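Local coordinates for protein succinate dehydrogenase subunit A (Mycolicibacterium smegmatis, PDB 7D6V) that probably oxidises succinate to fumarate as the FAD-binding subunit of a membrane-bound succinate dehydrogenase, passing electrons on towards quinone, at residues A[84-89]-A[433-438]; A[580-585]-A[597-602]; A[6-11]-A[451-456]; A[63-68]-A[126-131]. All blocks are in the same frame, centred on the assembly; numbering follows the deposited sequence.

Contact 1 (A[84-89]-A[433-438]); sequences WRMAEL and LVFGRR
M86 and F435 meet where helices 84-102 and 427-448 pack at a steep angle close to the FAD; the short segments run 109° apart with their axes 11.2 Å from each other. The aromatic contact is of the Met-aromatic kind. M86 bends at its last torsion (chi3 84°) and lays CE over the face of the F435 ring, 4.2 Å from the centroid and close to the ring normal, a CH-pi approach. Its SD stands farther off and oblique to the ring. V434 CG1 of the ring's own helix covers the opposite face, so the phenyl is clamped between the two residues, while the backbone O of M86 lies in the ring plane, 3.3 Å from F435 CZ at the edge.

The second kind of contact is apolar against charged. L89 reaches out with CG anti to the backbone N (chi1 -164°) and sets CD2 over the centre of the R438 guanidinium, 3.4 Å above its plane. The same methyl is 4.2 Å from F435 CE2, which makes L89 the bridge between ring and arginine.

Polar groups are settled round the margin. R438 makes a salt bridge through NH1 to E93, one turn along from L89, and its NE bonds to D399 O. R85 NH1 takes the D399 carboxylate, so one loop residue ties both helices together. E88 OE2 pairs with R606, and E88 OE1 receives R85 NH2 at 2.9 Å from above the carboxylate plane.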
# COMPACT_ATOMS: atom_id res chain seq x y z
N TRP A 84 -20.56 8.27 -26.61
CA TRP A 84 -20.41 7.00 -27.30
C TRP A 84 -19.03 6.86 -27.94
O TRP A 84 -18.50 5.75 -28.00
CB TRP A 84 -21.50 6.86 -28.36
CG TRP A 84 -21.52 7.99 -29.32
CD1 TRP A 84 -22.21 9.15 -29.20
CD2 TRP A 84 -20.82 8.06 -30.57
NE1 TRP A 84 -21.99 9.95 -30.30
CE2 TRP A 84 -21.14 9.30 -31.15
CE3 TRP A 84 -19.95 7.20 -31.24
CZ2 TRP A 84 -20.62 9.70 -32.38
CZ3 TRP A 84 -19.44 7.60 -32.46
CH2 TRP A 84 -19.77 8.84 -33.01
N ARG A 85 -18.45 7.96 -28.42
CA ARG A 85 -17.11 7.90 -28.98
C ARG A 85 -16.09 7.51 -27.92
O ARG A 85 -15.23 6.66 -28.16
CB ARG A 85 -16.75 9.24 -29.61
CG ARG A 85 -15.42 9.26 -30.34
CD ARG A 85 -15.30 8.15 -31.36
NE ARG A 85 -14.08 8.30 -32.14
CZ ARG A 85 -13.45 7.30 -32.76
NH1 ARG A 85 -12.34 7.54 -33.44
NH2 ARG A 85 -13.93 6.07 -32.69
N MET A 86 -16.20 8.09 -26.72
CA MET A 86 -15.28 7.75 -25.65
C MET A 86 -15.46 6.30 -25.21
O MET A 86 -14.47 5.60 -24.96
CB MET A 86 -15.48 8.69 -24.46
CG MET A 86 -14.77 10.02 -24.62
SD MET A 86 -15.16 11.17 -23.29
CE MET A 86 -13.99 10.63 -22.04
N ALA A 87 -16.70 5.83 -25.12
CA ALA A 87 -16.95 4.45 -24.72
C ALA A 87 -16.40 3.47 -25.74
O ALA A 87 -15.74 2.49 -25.39
CB ALA A 87 -18.45 4.24 -24.52
N GLU A 88 -16.65 3.73 -27.03
CA GLU A 88 -16.13 2.86 -28.08
C GLU A 88 -14.61 2.85 -28.08
O GLU A 88 -13.98 1.79 -28.22
CB GLU A 88 -16.66 3.31 -29.44
CG GLU A 88 -15.92 2.71 -30.61
CD GLU A 88 -16.07 3.54 -31.87
OE1 GLU A 88 -16.37 4.75 -31.76
OE2 GLU A 88 -15.89 2.99 -32.97
N LEU A 89 -14.00 4.02 -27.92
CA LEU A 89 -12.56 4.13 -27.99
C LEU A 89 -11.90 3.43 -26.80
O LEU A 89 -10.90 2.72 -26.96
CB LEU A 89 -12.20 5.61 -28.06
CG LEU A 89 -10.84 6.13 -28.49
CD1 LEU A 89 -10.61 5.74 -29.93
CD2 LEU A 89 -10.88 7.64 -28.37
N LEU A 433 -5.72 4.65 -18.15
CA LEU A 433 -4.66 4.40 -19.11
C LEU A 433 -5.03 4.90 -20.50
O LEU A 433 -4.26 5.64 -21.13
CB LEU A 433 -4.34 2.91 -19.14
CG LEU A 433 -4.11 2.23 -17.80
CD1 LEU A 433 -4.11 0.72 -17.97
CD2 LEU A 433 -2.81 2.69 -17.18
N VAL A 434 -6.22 4.54 -20.97
CA VAL A 434 -6.61 4.87 -22.34
C VAL A 434 -6.58 6.38 -22.55
O VAL A 434 -5.91 6.89 -23.46
CB VAL A 434 -8.01 4.29 -22.65
CG1 VAL A 434 -8.52 4.80 -23.99
CG2 VAL A 434 -7.96 2.78 -22.64
N PHE A 435 -7.23 7.12 -21.67
CA PHE A 435 -7.37 8.54 -21.91
C PHE A 435 -6.24 9.37 -21.34
O PHE A 435 -6.05 10.50 -21.79
CB PHE A 435 -8.73 9.02 -21.39
CG PHE A 435 -9.87 8.46 -22.18
CD1 PHE A 435 -10.67 7.45 -21.66
CD2 PHE A 435 -10.12 8.90 -23.47
CE1 PHE A 435 -11.71 6.92 -22.40
CE2 PHE A 435 -11.15 8.37 -24.21
CZ PHE A 435 -11.95 7.38 -23.67
N GLY A 436 -5.41 8.83 -20.44
CA GLY A 436 -4.15 9.47 -20.15
C GLY A 436 -3.22 9.43 -21.35
O GLY A 436 -2.57 10.43 -21.67
N ARG A 437 -3.15 8.29 -22.03
CA ARG A 437 -2.38 8.24 -23.26
C ARG A 437 -2.94 9.19 -24.31
O ARG A 437 -2.18 9.91 -24.97
CB ARG A 437 -2.33 6.81 -23.80
CG ARG A 437 -1.46 6.67 -25.02
CD ARG A 437 -1.49 5.27 -25.57
NE ARG A 437 -1.08 5.24 -26.97
CZ ARG A 437 -1.88 5.53 -27.99
NH1 ARG A 437 -1.42 5.48 -29.23
NH2 ARG A 437 -3.14 5.88 -27.77
N ARG A 438 -4.27 9.21 -24.47
CA ARG A 438 -4.86 10.13 -25.44
C ARG A 438 -4.56 11.59 -25.08
O ARG A 438 -4.27 12.40 -25.97
CB ARG A 438 -6.37 9.92 -25.54
CG ARG A 438 -6.80 8.52 -25.91
CD ARG A 438 -6.39 8.13 -27.32
NE ARG A 438 -7.20 8.79 -28.34
CZ ARG A 438 -7.60 8.21 -29.46
NH1 ARG A 438 -7.28 6.94 -29.71
NH2 ARG A 438 -8.32 8.88 -30.34

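Contact 2 (A[580-585]-A[597-602]); sequences LLVCRV and VTPEQQ
L580 meets Q601 at about a right angle. Its branch point sits against the aliphatic part of the glutamine, CG to Q601 CG 3.7 Å, and its CD2 lies 3.7 Å from Q601 CD. The amide thus rests on the leucine methyl, while its NE2 makes a weak bond to R577 O. V582 and P599 are likewise turned square to each other, with V582 CG2 on the pyrrolidine ring at P599 CG. CG2 is the branch beside the backbone N, the side that faces P599, while CG1, beside the carbonyl carbon, sits above the rim of one face of the R584 guanidinium.

These side chains lie at the open end of a two-stranded antiparallel hairpin, 582-585 with 594-597. V597 N donates to V582 O, 2.9 Å and nearly straight at 167°. L581 has positive phi (62°), and L580 N reaches P599 O at 3.2 Å. L581 throws its side chain to the other flank, where CD1 meets T598 CG2 at 3.7 Å, and both residues touch Q556 of helix 532-556. At the exposed end, V597 CG2 lies oblique to the R584 guanidinium, 4.3 Å from NH1.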
# COMPACT_ATOMS: atom_id res chain seq x y z
N LEU A 580 -26.81 17.40 -22.01
CA LEU A 580 -25.66 17.28 -21.12
C LEU A 580 -25.67 18.27 -19.97
O LEU A 580 -25.09 17.97 -18.92
CB LEU A 580 -24.35 17.45 -21.90
CG LEU A 580 -23.99 16.29 -22.81
CD1 LEU A 580 -22.75 16.61 -23.61
CD2 LEU A 580 -23.79 15.03 -21.99
N LEU A 581 -26.30 19.43 -20.12
CA LEU A 581 -26.50 20.37 -19.02
C LEU A 581 -25.15 20.87 -18.48
O LEU A 581 -24.71 20.52 -17.38
CB LEU A 581 -27.38 19.70 -17.95
CG LEU A 581 -27.85 20.42 -16.70
CD1 LEU A 581 -28.73 21.56 -17.15
CD2 LEU A 581 -28.63 19.46 -15.83
N VAL A 582 -24.49 21.67 -19.32
CA VAL A 582 -23.11 22.10 -19.15
C VAL A 582 -23.00 23.31 -18.21
O VAL A 582 -23.80 24.25 -18.30
CB VAL A 582 -22.51 22.43 -20.53
CG1 VAL A 582 -21.11 22.96 -20.39
CG2 VAL A 582 -22.53 21.22 -21.42
N CYS A 583 -22.00 23.30 -17.34
CA CYS A 583 -21.77 24.37 -16.37
C CYS A 583 -20.64 25.29 -16.83
O CYS A 583 -19.63 24.83 -17.37
CB CYS A 583 -21.42 23.80 -15.00
SG CYS A 583 -22.60 22.59 -14.36
N ARG A 584 -20.80 26.60 -16.59
CA ARG A 584 -19.79 27.58 -16.96
C ARG A 584 -19.75 28.70 -15.92
O ARG A 584 -20.68 28.87 -15.14
CB ARG A 584 -20.05 28.17 -18.35
CG ARG A 584 -19.36 27.45 -19.48
CD ARG A 584 -19.95 27.87 -20.81
NE ARG A 584 -19.81 26.84 -21.83
CZ ARG A 584 -20.82 26.38 -22.56
NH1 ARG A 584 -22.04 26.86 -22.39
NH2 ARG A 584 -20.61 25.44 -23.47
N VAL A 585 -18.66 29.46 -15.94
CA VAL A 585 -18.44 30.58 -15.02
C VAL A 585 -18.98 31.87 -15.63
O VAL A 585 -18.77 32.15 -16.82
CB VAL A 585 -16.95 30.72 -14.68
CG1 VAL A 585 -16.65 32.12 -14.16
CG2 VAL A 585 -16.55 29.70 -13.65
N VAL A 597 -26.41 25.37 -18.61
CA VAL A 597 -27.15 25.45 -19.86
C VAL A 597 -27.45 24.02 -20.31
O VAL A 597 -26.96 23.05 -19.74
CB VAL A 597 -26.37 26.23 -20.94
CG1 VAL A 597 -27.26 26.63 -22.11
CG2 VAL A 597 -25.71 27.46 -20.33
N THR A 598 -28.29 23.89 -21.34
CA THR A 598 -28.78 22.60 -21.82
C THR A 598 -28.46 22.41 -23.30
O THR A 598 -29.27 22.77 -24.17
CB THR A 598 -30.28 22.48 -21.58
OG1 THR A 598 -30.96 23.46 -22.36
CG2 THR A 598 -30.60 22.72 -20.12
N PRO A 599 -27.30 21.86 -23.64
CA PRO A 599 -27.01 21.51 -25.04
C PRO A 599 -27.38 20.08 -25.37
O PRO A 599 -27.53 19.22 -24.50
CB PRO A 599 -25.49 21.70 -25.14
CG PRO A 599 -25.01 21.46 -23.78
CD PRO A 599 -26.06 21.99 -22.85
N GLU A 600 -27.51 19.82 -26.67
CA GLU A 600 -27.83 18.49 -27.18
C GLU A 600 -26.57 17.71 -27.49
O GLU A 600 -25.54 18.27 -27.87
CB GLU A 600 -28.70 18.58 -28.43
CG GLU A 600 -29.93 19.46 -28.27
CD GLU A 600 -30.84 18.98 -27.16
OE1 GLU A 600 -31.43 17.89 -27.30
OE2 GLU A 600 -30.97 19.70 -26.15
N GLN A 601 -26.66 16.39 -27.33
CA GLN A 601 -25.55 15.50 -27.64
C GLN A 601 -25.49 15.21 -29.13
O GLN A 601 -26.46 15.41 -29.87
CB GLN A 601 -25.69 14.18 -26.87
CG GLN A 601 -25.73 14.32 -25.37
CD GLN A 601 -25.44 13.02 -24.66
OE1 GLN A 601 -24.35 12.46 -24.79
NE2 GLN A 601 -26.41 12.53 -23.90
N GLN A 602 -24.33 14.73 -29.57
CA GLN A 602 -24.14 14.37 -30.97
C GLN A 602 -25.00 13.17 -31.33
O GLN A 602 -25.27 12.30 -30.49
CB GLN A 602 -22.66 14.08 -31.24
CG GLN A 602 -22.34 13.76 -32.68
CD GLN A 602 -22.64 14.92 -33.61
OE1 GLN A 602 -23.63 14.90 -34.34
NE2 GLN A 602 -21.79 15.94 -33.58

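Contact 3 (A[6-11]-A[451-456]); sequences RHSYDV and PDRPKV
R453 grips the backbone carbonyl of Y9 and the side chain of D10, and this is the tight half of the contact. Its chain leaves the loop extended and then bends at chi3 (76°), which brings both terminal nitrogens round to segment 6-11. NH1 forms a salt bridge with D10 OD1 at 2.9 Å; the oxygen lies in the guanidinium plane and is met nearly along its C-O bond. NH2 donates to Y9 O at 2.7 Å, coming from above the carbonyl plane in a more bent hydrogen bond. The carboxylate is turned 65° from the guanidinium and bonds it through OD1; D10 OD2 accepts from R33 N.

Segment 6-11 is the passage from strand 5-7, an outer strand of a mixed sheet, into strand 11-14, in the middle of the parallel FAD-binding sheet. The glycines that follow fit the Rossmann-type GxGxxG pattern. R453, on the loop linking helices 427-448 and 458-469, therefore ties that loop down just before the first strand of the nucleotide-binding fold.

The other end is much looser. S8 OG stays 4.1 Å from R453 NH2. Farther along, R6 and V456 approach from opposite directions and meet through R6 NH1 and V456 CG2 at 3.5 Å. R6 is exposed, and its ion pairs with E458 and E201 are long and weak. V456 is better sheltered on its sheet side, where it rests on L199 and A185.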
# COMPACT_ATOMS: atom_id res chain seq x y z
N ARG A 6 10.66 30.05 -11.13
CA ARG A 6 10.08 29.86 -12.45
C ARG A 6 10.72 28.69 -13.18
O ARG A 6 11.94 28.54 -13.18
CB ARG A 6 10.23 31.13 -13.30
CG ARG A 6 9.70 32.38 -12.64
CD ARG A 6 10.14 33.61 -13.39
NE ARG A 6 9.29 33.87 -14.54
CZ ARG A 6 8.39 34.84 -14.59
NH1 ARG A 6 7.66 35.01 -15.68
NH2 ARG A 6 8.22 35.64 -13.55
N HIS A 7 9.88 27.88 -13.82
CA HIS A 7 10.32 26.75 -14.62
C HIS A 7 9.66 26.83 -15.99
O HIS A 7 8.54 27.32 -16.13
CB HIS A 7 10.00 25.42 -13.95
CG HIS A 7 10.58 25.27 -12.59
ND1 HIS A 7 11.91 24.97 -12.37
CD2 HIS A 7 10.02 25.39 -11.36
CE1 HIS A 7 12.13 24.91 -11.07
NE2 HIS A 7 11.00 25.16 -10.44
N SER A 8 10.37 26.33 -17.00
CA SER A 8 9.90 26.35 -18.38
C SER A 8 9.84 24.92 -18.90
O SER A 8 10.84 24.20 -18.87
CB SER A 8 10.82 27.21 -19.25
OG SER A 8 10.27 27.39 -20.54
N TYR A 9 8.67 24.52 -19.38
CA TYR A 9 8.45 23.17 -19.89
C TYR A 9 7.53 23.24 -21.10
O TYR A 9 7.00 24.29 -21.45
CB TYR A 9 7.86 22.26 -18.81
CG TYR A 9 8.86 21.87 -17.75
CD1 TYR A 9 9.70 20.78 -17.92
CD2 TYR A 9 8.97 22.61 -16.58
CE1 TYR A 9 10.61 20.43 -16.95
CE2 TYR A 9 9.88 22.27 -15.61
CZ TYR A 9 10.70 21.18 -15.80
OH TYR A 9 11.61 20.84 -14.83
N ASP A 10 7.36 22.09 -21.75
CA ASP A 10 6.43 21.98 -22.88
C ASP A 10 5.02 21.65 -22.42
O ASP A 10 4.05 22.18 -22.98
CB ASP A 10 6.92 20.91 -23.85
CG ASP A 10 8.13 21.34 -24.64
OD1 ASP A 10 8.19 22.51 -25.05
OD2 ASP A 10 9.03 20.50 -24.86
N VAL A 11 4.87 20.79 -21.43
CA VAL A 11 3.58 20.40 -20.90
C VAL A 11 3.72 20.19 -19.40
O VAL A 11 4.75 19.73 -18.91
CB VAL A 11 3.02 19.14 -21.60
CG1 VAL A 11 3.93 17.94 -21.36
CG2 VAL A 11 1.60 18.83 -21.16
N PRO A 451 2.48 27.92 -33.50
CA PRO A 451 3.38 28.88 -34.15
C PRO A 451 4.32 29.58 -33.17
O PRO A 451 5.53 29.62 -33.39
CB PRO A 451 2.42 29.88 -34.81
CG PRO A 451 1.16 29.77 -34.02
CD PRO A 451 1.07 28.36 -33.54
N ASP A 452 3.76 30.13 -32.09
CA ASP A 452 4.56 30.78 -31.06
C ASP A 452 4.00 30.42 -29.69
O ASP A 452 2.85 30.02 -29.55
CB ASP A 452 4.61 32.31 -31.27
CG ASP A 452 3.24 32.97 -31.28
OD1 ASP A 452 3.05 33.91 -32.07
OD2 ASP A 452 2.35 32.56 -30.50
N ARG A 453 4.84 30.57 -28.68
CA ARG A 453 4.44 30.12 -27.35
C ARG A 453 3.81 31.27 -26.58
O ARG A 453 4.35 32.38 -26.58
CB ARG A 453 5.63 29.57 -26.59
CG ARG A 453 6.04 28.18 -27.04
CD ARG A 453 7.45 27.86 -26.61
NE ARG A 453 7.52 27.53 -25.19
CZ ARG A 453 7.56 26.28 -24.72
NH1 ARG A 453 7.54 25.26 -25.56
NH2 ARG A 453 7.63 26.07 -23.41
N PRO A 454 2.67 31.04 -25.92
CA PRO A 454 2.06 32.10 -25.11
C PRO A 454 2.93 32.48 -23.93
O PRO A 454 3.67 31.67 -23.38
CB PRO A 454 0.74 31.47 -24.65
CG PRO A 454 0.93 30.00 -24.82
CD PRO A 454 1.84 29.83 -25.98
N LYS A 455 2.82 33.75 -23.53
CA LYS A 455 3.68 34.34 -22.52
C LYS A 455 2.88 34.65 -21.26
O LYS A 455 1.78 35.20 -21.34
CB LYS A 455 4.34 35.61 -23.05
CG LYS A 455 5.31 35.36 -24.18
CD LYS A 455 5.95 36.65 -24.67
CE LYS A 455 6.98 36.36 -25.74
NZ LYS A 455 6.36 35.83 -26.98
N VAL A 456 3.44 34.30 -20.10
CA VAL A 456 2.81 34.64 -18.83
C VAL A 456 2.99 36.13 -18.55
O VAL A 456 4.07 36.70 -18.75
CB VAL A 456 3.39 33.79 -17.69
CG1 VAL A 456 3.05 32.33 -17.90
CG2 VAL A 456 4.89 33.97 -17.58

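Contact 4 (A[63-68]-A[126-131]); sequences TKDSWQ and YPRLAH
D65 and Y126 bring the two backbones together, their CA atoms 6.4 Å apart, where the lead-in to helix 67-76 passes the lead-in to strand 129-130. Both chains are irregular here. S66 holds the N-cap position of the helix, while R128 and L129 both face R119 in a classic beta bulge at the start of the strand, which is the central one of a small antiparallel sheet in the FAD-binding domain.

The main side-chain link is the salt bridge from D65 to R128. R128 bends at chi3 (-93°), which turns NH1 to the D65 carboxylate. This single nitrogen sits between both oxygens, 2.7 Å from D65 OD1 and 2.9 Å from D65 OD2, the latter a weak hydrogen bond. The two planar groups are 35° apart, and the carboxylate meets the guanidinium at its edge. R128 NH2 is held by D73 of helix 67-76, so two acids of this region probably share the arginine's positive charge. D65 OD1 has a further task: S66 N donates to it at 2.9 Å from above the carboxylate plane, which fixes the acid against the start of the helix.

The Y126 ring runs alongside D65 in the opposite direction and turns its edge to the acid, with CD1 3.5 Å from D65 OD1. K64 crosses the hydroxyl end of the ring at about a right angle, CB lying 3.9 Å and NZ 3.7 Å from Y126 OH.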
# COMPACT_ATOMS: atom_id res chain seq x y z
N THR A 63 -13.12 -16.64 -25.01
CA THR A 63 -12.81 -15.96 -26.26
C THR A 63 -14.04 -15.37 -26.94
O THR A 63 -13.90 -14.80 -28.03
CB THR A 63 -12.10 -16.92 -27.21
OG1 THR A 63 -13.02 -17.92 -27.65
CG2 THR A 63 -10.94 -17.59 -26.50
N LYS A 64 -15.22 -15.50 -26.36
CA LYS A 64 -16.42 -14.91 -26.94
C LYS A 64 -16.51 -13.41 -26.68
O LYS A 64 -17.39 -12.75 -27.25
CB LYS A 64 -17.67 -15.59 -26.39
CG LYS A 64 -18.10 -16.82 -27.17
CD LYS A 64 -19.46 -17.31 -26.71
CE LYS A 64 -19.52 -17.42 -25.19
NZ LYS A 64 -20.92 -17.57 -24.70
N ASP A 65 -15.63 -12.86 -25.85
CA ASP A 65 -15.62 -11.43 -25.59
C ASP A 65 -15.10 -10.67 -26.81
O ASP A 65 -14.35 -11.19 -27.64
CB ASP A 65 -14.77 -11.12 -24.37
CG ASP A 65 -15.23 -9.89 -23.64
OD1 ASP A 65 -16.20 -9.26 -24.10
OD2 ASP A 65 -14.62 -9.54 -22.61
N SER A 66 -15.52 -9.41 -26.90
CA SER A 66 -15.07 -8.52 -27.95
C SER A 66 -15.23 -7.09 -27.45
O SER A 66 -15.81 -6.85 -26.39
CB SER A 66 -15.84 -8.74 -29.25
OG SER A 66 -17.24 -8.68 -29.04
N TRP A 67 -14.69 -6.14 -28.22
CA TRP A 67 -14.88 -4.74 -27.85
C TRP A 67 -16.32 -4.29 -28.06
O TRP A 67 -16.75 -3.34 -27.41
CB TRP A 67 -13.90 -3.84 -28.62
CG TRP A 67 -14.22 -3.64 -30.07
CD1 TRP A 67 -13.67 -4.29 -31.13
CD2 TRP A 67 -15.14 -2.69 -30.62
NE1 TRP A 67 -14.20 -3.82 -32.30
CE2 TRP A 67 -15.11 -2.84 -32.02
CE3 TRP A 67 -16.01 -1.74 -30.07
CZ2 TRP A 67 -15.90 -2.08 -32.87
CZ3 TRP A 67 -16.79 -0.99 -30.92
CH2 TRP A 67 -16.73 -1.16 -32.30
N GLN A 68 -17.06 -4.95 -28.95
CA GLN A 68 -18.48 -4.64 -29.11
C GLN A 68 -19.27 -4.98 -27.86
O GLN A 68 -20.14 -4.21 -27.43
CB GLN A 68 -19.04 -5.39 -30.32
CG GLN A 68 -18.59 -4.84 -31.66
CD GLN A 68 -17.40 -5.57 -32.23
OE1 GLN A 68 -16.65 -6.22 -31.50
NE2 GLN A 68 -17.21 -5.47 -33.54
N TYR A 126 -18.88 -10.76 -19.63
CA TYR A 126 -17.83 -11.77 -19.62
C TYR A 126 -16.75 -11.36 -18.62
O TYR A 126 -16.64 -10.18 -18.27
CB TYR A 126 -17.22 -11.93 -21.02
CG TYR A 126 -18.19 -12.46 -22.05
CD1 TYR A 126 -18.47 -11.75 -23.20
CD2 TYR A 126 -18.84 -13.67 -21.86
CE1 TYR A 126 -19.35 -12.22 -24.14
CE2 TYR A 126 -19.73 -14.15 -22.79
CZ TYR A 126 -19.98 -13.42 -23.93
OH TYR A 126 -20.87 -13.90 -24.86
N PRO A 127 -15.96 -12.32 -18.14
CA PRO A 127 -14.86 -11.96 -17.23
C PRO A 127 -13.84 -11.08 -17.93
O PRO A 127 -13.28 -11.45 -18.96
CB PRO A 127 -14.27 -13.32 -16.84
CG PRO A 127 -15.31 -14.32 -17.20
CD PRO A 127 -16.03 -13.77 -18.37
N ARG A 128 -13.60 -9.91 -17.36
CA ARG A 128 -12.79 -8.88 -18.01
C ARG A 128 -11.75 -8.24 -17.12
O ARG A 128 -10.81 -7.64 -17.65
CB ARG A 128 -13.69 -7.76 -18.55
CG ARG A 128 -14.26 -8.01 -19.91
CD ARG A 128 -14.66 -6.71 -20.56
NE ARG A 128 -16.07 -6.39 -20.32
CZ ARG A 128 -17.08 -6.91 -21.00
NH1 ARG A 128 -16.87 -7.78 -21.96
NH2 ARG A 128 -18.32 -6.55 -20.70
N LEU A 129 -11.87 -8.34 -15.80
CA LEU A 129 -11.10 -7.49 -14.89
C LEU A 129 -9.76 -8.13 -14.60
O LEU A 129 -9.67 -9.10 -13.84
CB LEU A 129 -11.89 -7.24 -13.61
CG LEU A 129 -12.78 -5.99 -13.61
CD1 LEU A 129 -13.94 -6.14 -14.57
CD2 LEU A 129 -13.29 -5.70 -12.21
N ALA A 130 -8.70 -7.59 -15.21
CA ALA A 130 -7.35 -8.00 -14.87
C ALA A 130 -7.02 -7.55 -13.46
O ALA A 130 -7.21 -6.38 -13.11
CB ALA A 130 -6.35 -7.41 -15.87
N HIS A 131 -6.51 -8.46 -12.64
CA HIS A 131 -6.38 -8.22 -11.22
C HIS A 131 -5.11 -8.87 -10.68
O HIS A 131 -4.54 -9.76 -11.30
CB HIS A 131 -7.59 -8.75 -10.45
CG HIS A 131 -7.72 -10.24 -10.51
ND1 HIS A 131 -7.33 -11.06 -9.47
CD2 HIS A 131 -8.16 -11.06 -11.49
CE1 HIS A 131 -7.54 -12.32 -9.81
NE2 HIS A 131 -8.04 -12.34 -11.03

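Contacts 1 and 4 are joined directly: their centres are 17 Å apart, and E88 CG packs on W67 CZ3 at 3.8 Å, where the consecutive helices 67-76 and 84-102 meet. Contact 2, in the fumarate reductase-like C-terminal part, touches contact 1 through Q602 O, 4.0 Å from W84 NE1. Contact 3 touches none of the others, but the same helix 427-448 that supplies F435 leads into the loop that carries R453. Contacts 1, 4 and 3 stand at increasing range from the FAD without touching it: the side chains of F435, R128 and Y9 lie about 9, 11 and 14 Å from it. Contacts 3 and 4 are the most widely separated, centres 43 Å apart.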